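Local coordinates for xylulose kinase (Bifidobacterium adolescentis ATCC 15703, PDB 3I8B), which probably phosphorylates D-xylulose to D-xylulose 5-phosphate with ATP, as a sugar kinase of the FGGY family, at residues A176-V181 and D186-A191; A439-A444 and V452-T457; A103-K108 and Q128-A133; K36-T41 and P45-S50. One frame throughout, in Å; residues are numbered along the deposited sequence.

Interaction 1. Residues A176-V181 and D186-A191. With MG (magnesium ion), chain B.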
loop_
_atom_site.group_PDB
_atom_site.type_symbol
_atom_site.label_atom_id
_atom_site.label_comp_id
_atom_site.label_asym_id
_atom_site.label_seq_id
_atom_site.Cartn_x
_atom_site.Cartn_y
_atom_site.Cartn_z
ATOM N N ALA A 176 10.873 18.118 -10.471
ATOM C CA ALA A 176 11.203 18.472 -11.845
ATOM C C ALA A 176 11.110 19.966 -12.069
ATOM O O ALA A 176 11.437 20.450 -13.142
ATOM C CB ALA A 176 10.282 17.729 -12.854
ATOM N N GLY A 177 10.624 20.695 -11.075
ATOM C CA GLY A 177 10.611 22.142 -11.145
ATOM C C GLY A 177 9.307 22.754 -11.621
ATOM O O GLY A 177 9.239 23.962 -11.833
ATOM N N TYR A 178 8.281 21.925 -11.790
ATOM C CA TYR A 178 6.965 22.392 -12.225
ATOM C C TYR A 178 6.121 22.847 -11.043
ATOM O O TYR A 178 6.507 22.648 -9.892
ATOM C CB TYR A 178 6.233 21.307 -13.031
ATOM C CG TYR A 178 6.973 20.982 -14.305
ATOM C CD1 TYR A 178 7.043 21.916 -15.331
ATOM C CD2 TYR A 178 7.631 19.770 -14.467
ATOM C CE1 TYR A 178 7.732 21.654 -16.494
ATOM C CE2 TYR A 178 8.332 19.495 -15.639
ATOM C CZ TYR A 178 8.373 20.446 -16.640
ATOM O OH TYR A 178 9.046 20.208 -17.799
ATOM N N GLY A 179 4.985 23.475 -11.340
ATOM C CA GLY A 179 4.129 24.041 -10.311
ATOM C C GLY A 179 3.211 25.127 -10.845
ATOM O O GLY A 179 3.180 25.383 -12.055
ATOM N N PRO A 180 2.457 25.779 -9.946
ATOM C CA PRO A 180 1.456 26.781 -10.339
ATOM C C PRO A 180 2.013 27.858 -11.249
ATOM O O PRO A 180 3.114 28.359 -11.021
ATOM C CB PRO A 180 1.033 27.385 -9.002
ATOM C CG PRO A 180 1.222 26.281 -8.029
ATOM C CD PRO A 180 2.435 25.523 -8.491
ATOM N N VAL A 181 1.270 28.194 -12.295
ATOM C CA VAL A 181 1.681 29.271 -13.187
ATOM C C VAL A 181 0.602 30.339 -13.246
ATOM O O VAL A 181 -0.499 30.142 -12.737
ATOM C CB VAL A 181 1.992 28.760 -14.603
ATOM C CG1 VAL A 181 3.150 27.761 -14.559
ATOM C CG2 VAL A 181 0.758 28.135 -15.223
ATOM N N ASP A 186 1.698 28.165 -19.653
ATOM C CA ASP A 186 1.677 26.713 -19.767
ATOM C C ASP A 186 2.012 26.089 -18.415
ATOM O O ASP A 186 3.097 26.319 -17.874
ATOM C CB ASP A 186 2.670 26.246 -20.842
ATOM C CG ASP A 186 2.569 24.753 -21.129
ATOM O OD1 ASP A 186 1.748 24.053 -20.491
ATOM O OD2 ASP A 186 3.315 24.274 -21.999
ATOM N N ALA A 187 1.077 25.314 -17.867
ATOM C CA ALA A 187 1.286 24.612 -16.598
ATOM C C ALA A 187 2.117 23.318 -16.755
ATOM O O ALA A 187 2.598 22.759 -15.770
ATOM C CB ALA A 187 -0.063 24.295 -15.928
ATOM N N HIS A 188 2.273 22.842 -17.985
ATOM C CA HIS A 188 2.956 21.568 -18.225
ATOM C C HIS A 188 2.382 20.415 -17.391
ATOM O O HIS A 188 3.139 19.614 -16.838
ATOM C CB HIS A 188 4.456 21.695 -17.951
ATOM C CG HIS A 188 5.170 22.570 -18.931
ATOM N ND1 HIS A 188 5.527 23.870 -18.648
ATOM C CD2 HIS A 188 5.563 22.342 -20.209
ATOM C CE1 HIS A 188 6.128 24.400 -19.699
ATOM N NE2 HIS A 188 6.164 23.492 -20.660
ATOM N N LEU A 189 1.057 20.330 -17.288
ATOM C CA LEU A 189 0.440 19.214 -16.573
ATOM C C LEU A 189 0.815 17.874 -17.216
ATOM O O LEU A 189 0.929 16.854 -16.530
ATOM C CB LEU A 189 -1.084 19.370 -16.498
ATOM C CG LEU A 189 -1.579 20.541 -15.644
ATOM C CD1 LEU A 189 -3.088 20.747 -15.805
ATOM C CD2 LEU A 189 -1.189 20.344 -14.163
ATOM N N GLU A 190 1.032 17.886 -18.530
ATOM C CA GLU A 190 1.434 16.666 -19.230
ATOM C C GLU A 190 2.803 16.159 -18.833
ATOM O O GLU A 190 3.162 15.066 -19.213
ATOM C CB GLU A 190 1.374 16.827 -20.751
ATOM C CG GLU A 190 -0.047 16.905 -21.296
ATOM C CD GLU A 190 -0.743 15.540 -21.405
ATOM O OE1 GLU A 190 -0.157 14.512 -20.962
ATOM O OE2 GLU A 190 -1.883 15.509 -21.943
ATOM N N ALA A 191 3.587 16.946 -18.098
ATOM C CA ALA A 191 4.865 16.438 -17.602
ATOM C C ALA A 191 4.657 15.431 -16.466
ATOM O O ALA A 191 5.597 14.749 -16.066
ATOM C CB ALA A 191 5.775 17.588 -17.134
HETATM MG MG MG B . 2.754 12.854 -18.889
HETATM O O HOH W 1 4.236 24.258 -14.161
HETATM O O HOH W 2 0.540 13.116 -18.263
#
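The rings of Tyr178 and His188 meet obliquely, centroids 5.3 Å apart and planes at 42°. Tyr178 brings its CE1 to His188 CB, 3.6 Å away, while Tyr178 CE2 lies 3.5 Å from Ala191 CB. Over one face of the imidazole sits Asp186 OD2, offset toward the rim, and Trp173 meets the tyrosine ring from the preceding helix. Two local motifs shape the loop. A Schellman motif with Gly177 at positive phi ends helix 167-175 just ahead of Tyr178, and an Asx turn at Asp186 sets up the return, with His188 N donating to Asp186 OD1 at 2.8 Å from above the carboxylate plane. Tyr178 CG lies anti to the carbonyl carbon (chi1 -63°), which swings the phenol across the loop, where the same side of the ring meets His188 at CE1 and Ala191 at CE2. Replacing it with an alanine would probably leave His188 CB and Ala191 CB without the ring they both lean on. Farther along, Val181 lays CG2 against Ala187 CA at 3.8 Å and CG1 against Asp186 O. No direct hydrogen bond joins the two segments; a water does it instead, donating both to Gly179 O and to Ala187 O, and so satisfying two backbone carbonyls. Beyond the packing the returning segment turns into a short 3-10 stretch that carries part of a magnesium site, shared with Leu192 O and Thr241 OG1. The ion is held by the backbone Glu190 O at 2.3 Å, while the carboxylate reaches it only through a water that binds the metal and donates to OE1.

Interaction 2. Residues A439-A444 and V452-T457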
loop_
_atom_site.group_PDB
_atom_site.type_symbol
_atom_site.label_atom_id
_atom_site.label_comp_id
_atom_site.label_asym_id
_atom_site.label_seq_id
_atom_site.Cartn_x
_atom_site.Cartn_y
_atom_site.Cartn_z
ATOM N N ALA A 439 6.303 -13.801 21.467
ATOM C CA ALA A 439 5.269 -14.810 21.274
ATOM C C ALA A 439 4.889 -14.950 19.803
ATOM O O ALA A 439 4.746 -16.064 19.288
ATOM C CB ALA A 439 4.035 -14.487 22.120
ATOM N N ILE A 440 4.716 -13.821 19.124
ATOM C CA ILE A 440 4.421 -13.864 17.698
ATOM C C ILE A 440 5.625 -14.483 16.989
ATOM O O ILE A 440 5.510 -15.476 16.268
ATOM C CB ILE A 440 4.085 -12.461 17.158
ATOM C CG1 ILE A 440 2.706 -12.030 17.678
ATOM C CG2 ILE A 440 4.129 -12.441 15.638
ATOM C CD1 ILE A 440 2.370 -10.553 17.470
ATOM N N ARG A 441 6.784 -13.898 17.252
ATOM C CA ARG A 441 8.055 -14.368 16.733
ATOM C C ARG A 441 8.262 -15.870 16.972
ATOM O O ARG A 441 8.766 -16.576 16.101
ATOM C CB ARG A 441 9.181 -13.550 17.381
ATOM C CG ARG A 441 10.567 -13.828 16.867
ATOM C CD ARG A 441 11.620 -13.016 17.622
ATOM N NE ARG A 441 11.420 -11.571 17.499
ATOM C CZ ARG A 441 12.354 -10.660 17.778
ATOM N NH1 ARG A 441 13.563 -11.035 18.187
ATOM N NH2 ARG A 441 12.087 -9.369 17.640
ATOM N N THR A 442 7.863 -16.365 18.140
ATOM C CA THR A 442 8.097 -17.772 18.477
ATOM C C THR A 442 7.124 -18.737 17.808
ATOM O O THR A 442 7.507 -19.827 17.372
ATOM C CB THR A 442 8.022 -18.020 19.990
ATOM O OG1 THR A 442 9.086 -17.316 20.645
ATOM C CG2 THR A 442 8.151 -19.507 20.283
ATOM N N LEU A 443 5.862 -18.343 17.738
ATOM C CA LEU A 443 4.837 -19.234 17.223
ATOM C C LEU A 443 4.611 -19.115 15.710
ATOM O O LEU A 443 3.964 -19.978 15.120
ATOM C CB LEU A 443 3.527 -19.052 18.004
ATOM C CG LEU A 443 3.612 -19.590 19.441
ATOM C CD1 LEU A 443 2.359 -19.276 20.233
ATOM C CD2 LEU A 443 3.900 -21.089 19.443
ATOM N N ALA A 444 5.164 -18.074 15.089
ATOM C CA ALA A 444 4.930 -17.830 13.656
ATOM C C ALA A 444 5.252 -19.012 12.722
ATOM O O ALA A 444 4.407 -19.412 11.917
ATOM C CB ALA A 444 5.649 -16.574 13.194
ATOM N N VAL A 452 10.207 -18.144 9.021
ATOM C CA VAL A 452 9.823 -16.746 8.999
ATOM C C VAL A 452 11.064 -15.897 9.160
ATOM O O VAL A 452 11.681 -15.871 10.232
ATOM C CB VAL A 452 8.819 -16.401 10.118
ATOM C CG1 VAL A 452 8.388 -14.934 10.016
ATOM C CG2 VAL A 452 7.618 -17.310 10.026
ATOM N N THR A 453 11.439 -15.227 8.073
ATOM C CA THR A 453 12.583 -14.335 8.072
ATOM C C THR A 453 12.242 -12.975 8.675
ATOM O O THR A 453 11.200 -12.383 8.367
ATOM C CB THR A 453 13.126 -14.143 6.636
ATOM O OG1 THR A 453 13.668 -15.382 6.161
ATOM C CG2 THR A 453 14.194 -13.073 6.607
ATOM N N ARG A 454 13.129 -12.481 9.538
ATOM C CA ARG A 454 12.965 -11.156 10.131
ATOM C C ARG A 454 14.049 -10.203 9.634
ATOM O O ARG A 454 15.165 -10.189 10.166
ATOM C CB ARG A 454 12.992 -11.225 11.662
ATOM C CG ARG A 454 11.724 -11.780 12.285
ATOM C CD ARG A 454 11.760 -11.667 13.793
ATOM N NE ARG A 454 12.892 -12.396 14.351
ATOM C CZ ARG A 454 13.967 -11.815 14.874
ATOM N NH1 ARG A 454 14.052 -10.491 14.930
ATOM N NH2 ARG A 454 14.958 -12.560 15.352
ATOM N N PRO A 455 13.721 -9.404 8.606
ATOM C CA PRO A 455 14.655 -8.394 8.097
ATOM C C PRO A 455 14.921 -7.355 9.169
ATOM O O PRO A 455 13.999 -7.003 9.891
ATOM C CB PRO A 455 13.881 -7.751 6.934
ATOM C CG PRO A 455 12.824 -8.762 6.557
ATOM C CD PRO A 455 12.450 -9.419 7.856
ATOM N N ALA A 456 16.153 -6.870 9.279
ATOM C CA ALA A 456 16.443 -5.817 10.240
ATOM C C ALA A 456 15.556 -4.603 9.972
ATOM O O ALA A 456 15.304 -4.242 8.820
ATOM C CB ALA A 456 17.909 -5.432 10.188
ATOM N N THR A 457 15.065 -3.988 11.038
ATOM C CA THR A 457 14.244 -2.791 10.917
ATOM C C THR A 457 15.045 -1.699 10.188
ATOM O O THR A 457 16.226 -1.481 10.480
ATOM C CB THR A 457 13.759 -2.305 12.303
ATOM O OG1 THR A 457 13.095 -1.042 12.170
ATOM C CG2 THR A 457 14.926 -2.145 13.251
#
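Arg454 NE, held in a salt bridge by Glu490 OE2, belongs to a guanidinium that lies flat on that of Arg441. The two planes are 8° from parallel and their centres 3.5 Å apart. Arg454 NH1 comes over the centre of the Arg441 group, 3.3 Å from its CZ, whereas Arg441 NH1 sits toward the rim of the other. The like charges are thus brought close, and the stack is likely to be tolerated because each group has outside partners: Arg441 NH2 donates to Ala435 O, and the nearby Glu490 carboxylate would offset part of the positive charge. Arg441 leaves the helix with CG anti to the backbone N (chi1 -175°) and bends at chi3, which turns the flat group toward the strand. One turn on along the helix, Ala444 CB packs on Val452 CG2 at 3.8 Å, a small buried apolar contact. The contact joins the helix and second strand of a beta-alpha-beta unit: strand 427-431 leads into helix 438-448, which returns to the parallel strand 452-455. Val452 also touches Leu430 of that first strand, Ala444 packs on Leu408 of helix 396-420, and strand 486-490, antiparallel to 452-455, supplies Glu490 at the edge of the sheet.

Interaction 3. Residues A103-K108 and Q128-A133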
loop_
_atom_site.group_PDB
_atom_site.type_symbol
_atom_site.label_atom_id
_atom_site.label_comp_id
_atom_site.label_asym_id
_atom_site.label_seq_id
_atom_site.Cartn_x
_atom_site.Cartn_y
_atom_site.Cartn_z
ATOM N N ALA A 103 -19.255 2.680 -1.461
ATOM C CA ALA A 103 -20.457 1.843 -1.453
ATOM C C ALA A 103 -21.276 2.028 -2.729
ATOM O O ALA A 103 -21.694 1.056 -3.361
ATOM C CB ALA A 103 -21.312 2.148 -0.230
ATOM N N ALA A 104 -21.498 3.287 -3.097
ATOM C CA ALA A 104 -22.280 3.616 -4.281
ATOM C C ALA A 104 -21.646 3.097 -5.584
ATOM O O ALA A 104 -22.350 2.620 -6.482
ATOM C CB ALA A 104 -22.507 5.128 -4.349
ATOM N N LEU A 105 -20.320 3.193 -5.692
ATOM C CA LEU A 105 -19.618 2.690 -6.878
ATOM C C LEU A 105 -19.901 1.212 -7.089
ATOM O O LEU A 105 -20.088 0.756 -8.214
ATOM C CB LEU A 105 -18.101 2.903 -6.749
ATOM C CG LEU A 105 -17.612 4.331 -6.956
ATOM C CD1 LEU A 105 -16.185 4.497 -6.441
ATOM C CD2 LEU A 105 -17.704 4.679 -8.429
ATOM N N ILE A 106 -19.905 0.465 -5.997
ATOM C CA ILE A 106 -20.184 -0.962 -6.059
ATOM C C ILE A 106 -21.613 -1.218 -6.563
ATOM O O ILE A 106 -21.823 -2.012 -7.483
ATOM C CB ILE A 106 -19.958 -1.649 -4.686
ATOM C CG1 ILE A 106 -18.460 -1.711 -4.361
ATOM C CG2 ILE A 106 -20.557 -3.059 -4.684
ATOM C CD1 ILE A 106 -18.169 -1.891 -2.898
ATOM N N GLU A 107 -22.583 -0.527 -5.967
ATOM C CA GLU A 107 -23.983 -0.669 -6.378
ATOM C C GLU A 107 -24.160 -0.249 -7.844
ATOM O O GLU A 107 -24.891 -0.887 -8.606
ATOM C CB GLU A 107 -24.893 0.150 -5.468
ATOM C CG GLU A 107 -25.043 -0.420 -4.049
ATOM C CD GLU A 107 -26.073 0.330 -3.190
ATOM O OE1 GLU A 107 -26.569 1.402 -3.601
ATOM O OE2 GLU A 107 -26.383 -0.150 -2.086
ATOM N N LYS A 108 -23.464 0.811 -8.240
ATOM C CA LYS A 108 -23.588 1.329 -9.608
ATOM C C LYS A 108 -23.099 0.347 -10.674
ATOM O O LYS A 108 -23.773 0.143 -11.698
ATOM C CB LYS A 108 -22.870 2.669 -9.752
ATOM C CG LYS A 108 -23.029 3.314 -11.121
ATOM C CD LYS A 108 -24.427 3.903 -11.303
ATOM C CE LYS A 108 -24.534 4.599 -12.664
ATOM N NZ LYS A 108 -25.882 5.188 -12.881
ATOM N N GLN A 128 -17.432 -8.014 -7.868
ATOM C CA GLN A 128 -16.748 -8.854 -8.842
ATOM C C GLN A 128 -16.389 -8.096 -10.117
ATOM O O GLN A 128 -15.322 -8.316 -10.704
ATOM C CB GLN A 128 -17.614 -10.070 -9.180
ATOM C CG GLN A 128 -17.216 -10.786 -10.455
ATOM C CD GLN A 128 -17.987 -12.075 -10.647
ATOM O OE1 GLN A 128 -18.164 -12.850 -9.702
ATOM N NE2 GLN A 128 -18.458 -12.309 -11.867
ATOM N N ARG A 129 -17.283 -7.215 -10.554
ATOM C CA ARG A 129 -17.043 -6.427 -11.764
ATOM C C ARG A 129 -15.912 -5.405 -11.572
ATOM O O ARG A 129 -15.160 -5.110 -12.515
ATOM C CB ARG A 129 -18.330 -5.735 -12.219
ATOM C CG ARG A 129 -19.301 -6.666 -12.963
ATOM C CD ARG A 129 -20.707 -6.037 -13.083
ATOM N NE ARG A 129 -21.612 -6.892 -13.852
ATOM C CZ ARG A 129 -22.923 -6.700 -13.960
ATOM N NH1 ARG A 129 -23.502 -5.672 -13.351
ATOM N NH2 ARG A 129 -23.656 -7.537 -14.686
ATOM N N TRP A 130 -15.797 -4.864 -10.363
ATOM C CA TRP A 130 -14.691 -3.959 -10.038
ATOM C C TRP A 130 -13.360 -4.700 -10.045
ATOM O O TRP A 130 -12.376 -4.239 -10.638
ATOM C CB TRP A 130 -14.911 -3.261 -8.684
ATOM C CG TRP A 130 -15.787 -2.061 -8.794
ATOM C CD1 TRP A 130 -17.106 -1.953 -8.404
ATOM C CD2 TRP A 130 -15.427 -0.791 -9.351
ATOM N NE1 TRP A 130 -17.573 -0.687 -8.687
ATOM C CE2 TRP A 130 -16.566 0.040 -9.271
ATOM C CE3 TRP A 130 -14.247 -0.273 -9.901
ATOM C CZ2 TRP A 130 -16.559 1.359 -9.725
ATOM C CZ3 TRP A 130 -14.244 1.040 -10.360
ATOM C CH2 TRP A 130 -15.394 1.839 -10.269
ATOM N N VAL A 131 -13.326 -5.846 -9.380
ATOM C CA VAL A 131 -12.115 -6.658 -9.342
ATOM C C VAL A 131 -11.623 -7.009 -10.763
ATOM O O VAL A 131 -10.439 -6.825 -11.087
ATOM C CB VAL A 131 -12.326 -7.910 -8.458
ATOM C CG1 VAL A 131 -11.157 -8.905 -8.581
ATOM C CG2 VAL A 131 -12.508 -7.480 -7.016
ATOM N N LYS A 132 -12.538 -7.483 -11.615
ATOM C CA LYS A 132 -12.199 -7.806 -13.001
ATOM C C LYS A 132 -11.798 -6.572 -13.830
ATOM O O LYS A 132 -10.923 -6.660 -14.685
ATOM C CB LYS A 132 -13.331 -8.592 -13.688
ATOM C CG LYS A 132 -13.558 -9.992 -13.108
ATOM C CD LYS A 132 -14.705 -10.749 -13.809
ATOM C CE LYS A 132 -15.984 -9.901 -13.831
ATOM N NZ LYS A 132 -17.320 -10.640 -13.875
ATOM N N ALA A 133 -12.425 -5.427 -13.560
ATOM C CA ALA A 133 -12.143 -4.194 -14.299
ATOM C C ALA A 133 -10.754 -3.601 -14.000
ATOM O O ALA A 133 -10.015 -3.235 -14.920
ATOM C CB ALA A 133 -13.240 -3.146 -14.022
#
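Trp130 points its indole edge at the flank of helix 99-110, crossing the Leu105 side chain at about a right angle. NE1 leads, Trp130 NE1 donating to Leu105 O over 2.9 Å with an N-H...O angle of 165°. The acceptor lies in the ring plane, but the donor stands above the carbonyl plane, 70° out of it and on neither lone pair. Next to the polar bond the benzene half of the indole takes up the leucine. Trp130 CZ2 is 3.7 Å from Leu105 CB, and also 3.7 Å from Leu105 CD2. On the pyrrole side the neighbour is Ile106, whose CA lies 3.7 Å from Trp130 NE1; its CG1 is looser, 4.3 Å from Trp130 CD1. The torsion of Trp130 explains the reach: with CG anti to the carbonyl carbon (chi1 -83°), the ring stands out from its own helix toward helix 99-110. A phenylalanine in its place would probably leave Leu105 O without this donor and open a gap beside Leu105 CB and CD2. Arg129, one residue earlier, ties to the end of helix 99-110 and the loop after it, NH1 donating to Leu109 O and Ala112 O, while its NH2 forms a salt bridge with Glu118. All three touching residues are buried within the N-terminal FGGY domain. Helices 99-110 and 122-134 meet here, helix 143-153 adds Leu144 against Trp130 and Thr145 against Leu105, and helix 214-225 covers the same patch with Leu216 on the indole and Met219 and Val220 on the leucine.

Interaction 4. Residues K36-T41 and P45-S50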
loop_
_atom_site.group_PDB
_atom_site.type_symbol
_atom_site.label_atom_id
_atom_site.label_comp_id
_atom_site.label_asym_id
_atom_site.label_seq_id
_atom_site.Cartn_x
_atom_site.Cartn_y
_atom_site.Cartn_z
ATOM N N LYS A 36 8.563 16.591 9.309
ATOM C CA LYS A 36 7.205 16.178 9.660
ATOM C C LYS A 36 6.139 16.765 8.756
ATOM O O LYS A 36 6.252 17.904 8.309
ATOM C CB LYS A 36 6.876 16.600 11.101
ATOM C CG LYS A 36 7.668 15.890 12.171
ATOM C CD LYS A 36 7.085 14.518 12.469
ATOM C CE LYS A 36 7.573 14.004 13.819
ATOM N NZ LYS A 36 6.810 12.800 14.246
ATOM N N HIS A 37 5.091 15.981 8.515
ATOM C CA HIS A 37 3.854 16.473 7.913
ATOM C C HIS A 37 2.850 16.777 9.020
ATOM O O HIS A 37 2.907 16.165 10.084
ATOM C CB HIS A 37 3.245 15.418 6.978
ATOM C CG HIS A 37 4.044 15.162 5.742
ATOM N ND1 HIS A 37 3.960 13.986 5.027
ATOM C CD2 HIS A 37 4.956 15.930 5.090
ATOM C CE1 HIS A 37 4.777 14.042 3.991
ATOM N NE2 HIS A 37 5.387 15.218 4.005
ATOM N N PRO A 38 1.918 17.711 8.770
ATOM C CA PRO A 38 0.810 17.941 9.712
ATOM C C PRO A 38 -0.026 16.673 9.892
ATOM O O PRO A 38 -0.073 15.830 8.999
ATOM C CB PRO A 38 -0.038 19.016 9.014
ATOM C CG PRO A 38 0.871 19.618 7.954
ATOM C CD PRO A 38 1.803 18.530 7.548
ATOM N N ASN A 39 -0.665 16.522 11.047
ATOM C CA ASN A 39 -1.590 15.413 11.239
ATOM C C ASN A 39 -2.870 15.651 10.438
ATOM O O ASN A 39 -3.165 16.782 10.033
ATOM C CB ASN A 39 -1.925 15.247 12.723
ATOM C CG ASN A 39 -0.685 15.163 13.591
ATOM O OD1 ASN A 39 -0.539 15.919 14.555
ATOM N ND2 ASN A 39 0.222 14.249 13.247
ATOM N N GLY A 40 -3.639 14.593 10.219
ATOM C CA GLY A 40 -4.866 14.727 9.460
ATOM C C GLY A 40 -4.980 13.717 8.338
ATOM O O GLY A 40 -3.971 13.241 7.792
ATOM N N THR A 41 -6.224 13.398 7.985
ATOM C CA THR A 41 -6.523 12.427 6.939
ATOM C C THR A 41 -6.775 13.153 5.619
ATOM O O THR A 41 -7.057 12.534 4.588
ATOM C CB THR A 41 -7.760 11.597 7.311
ATOM O OG1 THR A 41 -8.885 12.472 7.489
ATOM C CG2 THR A 41 -7.501 10.840 8.599
ATOM N N PRO A 45 -1.069 19.817 0.058
ATOM C CA PRO A 45 0.217 19.299 -0.436
ATOM C C PRO A 45 1.385 20.282 -0.277
ATOM O O PRO A 45 2.543 19.845 -0.282
ATOM C CB PRO A 45 -0.067 19.031 -1.915
ATOM C CG PRO A 45 -1.545 18.693 -1.933
ATOM C CD PRO A 45 -2.149 19.644 -0.934
ATOM N N SER A 46 1.091 21.576 -0.151
ATOM C CA SER A 46 2.123 22.565 0.188
ATOM C C SER A 46 2.990 22.084 1.350
ATOM O O SER A 46 4.180 22.344 1.381
ATOM C CB SER A 46 1.511 23.921 0.566
ATOM O OG SER A 46 1.077 24.617 -0.588
ATOM N N TYR A 47 2.384 21.413 2.322
ATOM C CA TYR A 47 3.165 20.869 3.431
ATOM C C TYR A 47 4.089 19.730 3.016
ATOM O O TYR A 47 5.129 19.543 3.634
ATOM C CB TYR A 47 2.262 20.405 4.568
ATOM C CG TYR A 47 1.599 21.546 5.283
ATOM C CD1 TYR A 47 2.318 22.344 6.171
ATOM C CD2 TYR A 47 0.258 21.834 5.074
ATOM C CE1 TYR A 47 1.714 23.398 6.838
ATOM C CE2 TYR A 47 -0.357 22.894 5.738
ATOM C CZ TYR A 47 0.378 23.666 6.618
ATOM O OH TYR A 47 -0.222 24.714 7.276
ATOM N N TRP A 48 3.708 18.965 1.991
ATOM C CA TRP A 48 4.574 17.895 1.502
ATOM C C TRP A 48 5.774 18.480 0.777
ATOM O O TRP A 48 6.880 17.939 0.859
ATOM C CB TRP A 48 3.854 16.957 0.533
ATOM C CG TRP A 48 2.656 16.273 1.070
ATOM C CD1 TRP A 48 2.387 15.957 2.376
ATOM C CD2 TRP A 48 1.572 15.764 0.298
ATOM N NE1 TRP A 48 1.180 15.296 2.459
ATOM C CE2 TRP A 48 0.656 15.171 1.195
ATOM C CE3 TRP A 48 1.275 15.764 -1.071
ATOM C CZ2 TRP A 48 -0.532 14.580 0.770
ATOM C CZ3 TRP A 48 0.089 15.178 -1.492
ATOM C CH2 TRP A 48 -0.801 14.597 -0.575
ATOM N N TRP A 49 5.559 19.567 0.042
ATOM C CA TRP A 49 6.682 20.209 -0.616
ATOM C C TRP A 49 7.660 20.781 0.423
ATOM O O TRP A 49 8.876 20.601 0.313
ATOM C CB TRP A 49 6.243 21.311 -1.568
ATOM C CG TRP A 49 7.435 21.991 -2.143
ATOM C CD1 TRP A 49 7.858 23.271 -1.900
ATOM C CD2 TRP A 49 8.428 21.395 -2.995
ATOM N NE1 TRP A 49 9.030 23.514 -2.579
ATOM C CE2 TRP A 49 9.399 22.383 -3.257
ATOM C CE3 TRP A 49 8.574 20.128 -3.574
ATOM C CZ2 TRP A 49 10.500 22.142 -4.082
ATOM C CZ3 TRP A 49 9.674 19.890 -4.399
ATOM C CH2 TRP A 49 10.615 20.891 -4.642
ATOM N N SER A 50 7.120 21.471 1.423
ATOM C CA SER A 50 7.955 22.078 2.463
ATOM C C SER A 50 8.733 21.027 3.254
ATOM O O SER A 50 9.914 21.216 3.556
ATOM C CB SER A 50 7.116 22.940 3.405
ATOM O OG SER A 50 6.644 24.103 2.747
HETATM O O HOH W 3 4.953 20.119 7.055
HETATM O O HOH W 4 6.866 15.082 1.597
#
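Tyr47 begins the contact with Pro38, whose ring rests over one face of the phenol. Pro38 CG lies 3.6 Å from the centroid of the Tyr47 ring and 21° off the normal, a CH-pi contact shifted toward the CG side of the ring; Pro38 CD meets Tyr47 CB, also at 3.6 Å. The backbone of Tyr47 takes part as well: its carbonyl O is 3.9 Å from His37 CD2, and a water that lies at Lys36 O makes a long, weak approach to it. Next comes Trp48, which turns an edge of its five-membered ring to the face of His37. Trp48 CG is anti to the carbonyl carbon (chi1 -59°), which brings CD1 over the imidazole. This edge-to-face pair has planes at 51°, with Trp48 CD1 standing 3.4 Å above the centre of the His37 ring plane. All this happens in the first turns of helix 46-58, soon after the three antiparallel strands 6-12, 16-23 and 29-36, the opening elements of the actin-like ATPase fold of the N-terminal domain. The imidazole is also fixed in rotation at its edge: ND1 is hydrogen-bonded to Thr14 O, while His37 NE2 meets a water lying in the ring plane at 2.8 Å, which donates on to Trp48 O. His37 lies about 8 Å, side chain to side chain, from Asp11, predicted to matter for activity. Trp48 itself has Pro45 CA over one face and touches Ala90. Following it, Trp49 points away from His37 and Pro38, onto Trp170 and Leu171 of helix 167-175.

Along the chain the order is interaction 4, 3, 1 and then 2, each closing before the next opens. The first three belong to the N-terminal FGGY domain and interaction 2 to the C-terminal one. Interactions 1 and 4 are neighbours, about 6 Å apart at their nearest atoms, and helix 167-175 links them: Arg174 bonds Tyr178 O and meets Trp49 in a cation-pi contact. Interaction 3 sits in a helical cluster, its centre 32 Å from that of interaction 4. Interactions 1 and 2 are 46 Å apart between centres, on opposite sides of the chain's centre, so the magnesium loop and the C-terminal crossover pack separately.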